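Glycerol dehydratase (Clostridium butyricum, PDB 1R9D) probably acts as a B12-independent glycyl-radical lyase that dehydrates glycerol, the substrate bound in this crystal form. Local coordinates at residues A[610-614]-A[686-691]. Residues are numbered along the deposited sequence; the frame is centred on the assembly and turned at random.
Sequences DNLAR and SVSKLD
With CG set beside the backbone N (chi1 -66°), Asp610 reaches from its helix toward Ser686 and Lys689; the lysine chain, extended beyond CG, brings its ammonium to the same carboxylate oxygen. Asp610 OD2 therefore accepts twice: from Lys689 NZ at 2.8 Å, a salt bridge on its anti side close to the carboxylate plane, and from Ser686 OG at 2.7 Å on the syn side, 32° out of that plane. Lys689 NZ also bridges to Asp605 and Asp607, so three carboxylates share one ammonium, which would probably favour its charged state. The contact joins helix 607-624, in the pyruvate formate lyase-like part of the chain, to helix 680-687 and the residues after it in the glycine-radical family region, with a type I beta turn from Val687 to Leu690. One helical turn beyond Asp610, Arg614 NH1 donates to Lys689 O at 2.9 Å, with an N-H...O angle of 153° and the oxygen near the guanidinium plane. Asp691 CB lies over one face of that group. Leu690 CD2 packs 4.0 Å from Ala613 CB, while a water accepts from Asp691 N and donates to Arg614 O.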
ATOM      1  N   ASP A 610     -36.377  29.333  16.000  1.00 24.89           N
ATOM      2  CA  ASP A 610     -36.349  28.039  15.329  1.00 25.30           C
ATOM      3  C   ASP A 610     -35.636  28.111  13.971  1.00 25.60           C
ATOM      4  O   ASP A 610     -34.879  27.207  13.618  1.00 23.93           O
ATOM      5  CB  ASP A 610     -37.769  27.492  15.148  1.00 24.45           C
ATOM      6  CG  ASP A 610     -38.443  27.159  16.470  1.00 24.47           C
ATOM      7  OD1 ASP A 610     -37.777  27.261  17.522  1.00 24.24           O
ATOM      8  OD2 ASP A 610     -39.636  26.793  16.453  1.00 25.38           O
ATOM      9  N   ASN A 611     -35.864  29.181  13.211  1.00 25.83           N
ATOM     10  CA  ASN A 611     -35.207  29.311  11.914  1.00 26.65           C
ATOM     11  C   ASN A 611     -33.703  29.562  12.013  1.00 26.34           C
ATOM     12  O   ASN A 611     -32.960  29.292  11.066  1.00 24.89           O
ATOM     13  CB  ASN A 611     -35.863  30.411  11.074  1.00 29.40           C
ATOM     14  CG  ASN A 611     -37.243  30.017  10.593  1.00 32.00           C
ATOM     15  OD1 ASN A 611     -37.491  28.849  10.289  1.00 33.83           O
ATOM     16  ND2 ASN A 611     -38.146  30.989  10.507  1.00 33.88           N
ATOM     17  N   LEU A 612     -33.254  30.081  13.151  1.00 25.80           N
ATOM     18  CA  LEU A 612     -31.829  30.319  13.336  1.00 26.05           C
ATOM     19  C   LEU A 612     -31.156  29.019  13.766  1.00 25.17           C
ATOM     20  O   LEU A 612     -29.974  28.808  13.503  1.00 25.74           O
ATOM     21  CB  LEU A 612     -31.592  31.436  14.358  1.00 27.47           C
ATOM     22  CG  LEU A 612     -31.811  32.837  13.765  1.00 27.86           C
ATOM     23  CD1 LEU A 612     -31.606  33.903  14.829  1.00 29.47           C
ATOM     24  CD2 LEU A 612     -30.836  33.051  12.611  1.00 29.26           C
ATOM     25  N   ALA A 613     -31.911  28.145  14.427  1.00 23.77           N
ATOM     26  CA  ALA A 613     -31.363  26.852  14.817  1.00 23.66           C
ATOM     27  C   ALA A 613     -31.176  26.112  13.490  1.00 23.39           C
ATOM     28  O   ALA A 613     -30.154  25.461  13.258  1.00 22.85           O
ATOM     29  CB  ALA A 613     -32.346  26.096  15.714  1.00 23.78           C
ATOM     30  N   ARG A 614     -32.168  26.238  12.613  1.00 23.39           N
ATOM     31  CA  ARG A 614     -32.120  25.592  11.300  1.00 23.99           C
ATOM     32  C   ARG A 614     -30.928  26.081  10.485  1.00 24.58           C
ATOM     33  O   ARG A 614     -30.127  25.284   9.987  1.00 24.97           O
ATOM     34  CB  ARG A 614     -33.410  25.871  10.519  1.00 25.05           C
ATOM     35  CG  ARG A 614     -33.390  25.355   9.084  1.00 26.01           C
ATOM     36  CD  ARG A 614     -34.604  25.847   8.303  1.00 28.00           C
ATOM     37  NE  ARG A 614     -34.501  25.544   6.877  1.00 30.42           N
ATOM     38  CZ  ARG A 614     -34.895  24.407   6.314  1.00 31.43           C
ATOM     39  NH1 ARG A 614     -35.430  23.441   7.053  1.00 31.05           N
ATOM     40  NH2 ARG A 614     -34.757  24.236   5.004  1.00 32.78           N
ATOM     41  N   SER A 686     -41.108  22.653  16.714  1.00 23.53           N
ATOM     42  CA  SER A 686     -39.845  23.373  16.579  1.00 22.97           C
ATOM     43  C   SER A 686     -38.765  22.518  15.936  1.00 22.34           C
ATOM     44  O   SER A 686     -38.084  22.952  15.011  1.00 22.15           O
ATOM     45  CB  SER A 686     -39.326  23.837  17.941  1.00 23.51           C
ATOM     46  OG  SER A 686     -40.031  24.971  18.409  1.00 24.93           O
ATOM     47  N   VAL A 687     -38.589  21.306  16.446  1.00 21.98           N
ATOM     48  CA  VAL A 687     -37.561  20.424  15.912  1.00 22.45           C
ATOM     49  C   VAL A 687     -37.811  20.059  14.451  1.00 23.42           C
ATOM     50  O   VAL A 687     -36.866  19.900  13.669  1.00 23.15           O
ATOM     51  CB  VAL A 687     -37.449  19.140  16.764  1.00 23.03           C
ATOM     52  CG1 VAL A 687     -36.396  18.203  16.184  1.00 23.69           C
ATOM     53  CG2 VAL A 687     -37.083  19.515  18.192  1.00 23.04           C
ATOM     54  N   SER A 688     -39.082  19.948  14.075  1.00 23.05           N
ATOM     55  CA  SER A 688     -39.419  19.584  12.704  1.00 23.80           C
ATOM     56  C   SER A 688     -39.026  20.653  11.682  1.00 24.96           C
ATOM     57  O   SER A 688     -38.974  20.375  10.486  1.00 25.22           O
ATOM     58  CB  SER A 688     -40.919  19.274  12.584  1.00 25.23           C
ATOM     59  OG  SER A 688     -41.705  20.451  12.675  1.00 27.81           O
ATOM     60  N   LYS A 689     -38.724  21.862  12.144  1.00 24.36           N
ATOM     61  CA  LYS A 689     -38.348  22.939  11.227  1.00 24.72           C
ATOM     62  C   LYS A 689     -36.917  22.832  10.703  1.00 24.69           C
ATOM     63  O   LYS A 689     -36.561  23.475   9.714  1.00 25.22           O
ATOM     64  CB  LYS A 689     -38.556  24.297  11.900  1.00 24.39           C
ATOM     65  CG  LYS A 689     -40.016  24.597  12.226  1.00 24.90           C
ATOM     66  CD  LYS A 689     -40.128  25.792  13.153  1.00 25.32           C
ATOM     67  CE  LYS A 689     -41.572  26.029  13.573  1.00 26.53           C
ATOM     68  NZ  LYS A 689     -41.667  27.104  14.606  1.00 26.39           N
ATOM     69  N   LEU A 690     -36.091  22.029  11.368  1.00 24.03           N
ATOM     70  CA  LEU A 690     -34.713  21.837  10.930  1.00 23.00           C
ATOM     71  C   LEU A 690     -34.728  21.033   9.627  1.00 22.56           C
ATOM     72  O   LEU A 690     -35.733  20.404   9.295  1.00 23.31           O
ATOM     73  CB  LEU A 690     -33.928  21.059  11.987  1.00 23.93           C
ATOM     74  CG  LEU A 690     -33.963  21.587  13.421  1.00 23.47           C
ATOM     75  CD1 LEU A 690     -33.279  20.571  14.347  1.00 24.18           C
ATOM     76  CD2 LEU A 690     -33.280  22.947  13.493  1.00 24.99           C
ATOM     77  N   ASP A 691     -33.621  21.057   8.891  1.00 22.45           N
ATOM     78  CA  ASP A 691     -33.522  20.298   7.640  1.00 23.50           C
ATOM     79  C   ASP A 691     -33.037  18.880   7.962  1.00 23.75           C
ATOM     80  O   ASP A 691     -31.832  18.632   8.055  1.00 23.92           O
ATOM     81  CB  ASP A 691     -32.536  20.970   6.677  1.00 24.20           C
ATOM     82  CG  ASP A 691     -32.502  20.302   5.309  1.00 26.27           C
ATOM     83  OD1 ASP A 691     -32.937  19.137   5.199  1.00 25.55           O
ATOM     84  OD2 ASP A 691     -32.027  20.940   4.343  1.00 26.03           O
TER
HETATM   85  O   HOH W   1     -31.345  22.421   9.898  1.00 25.53           O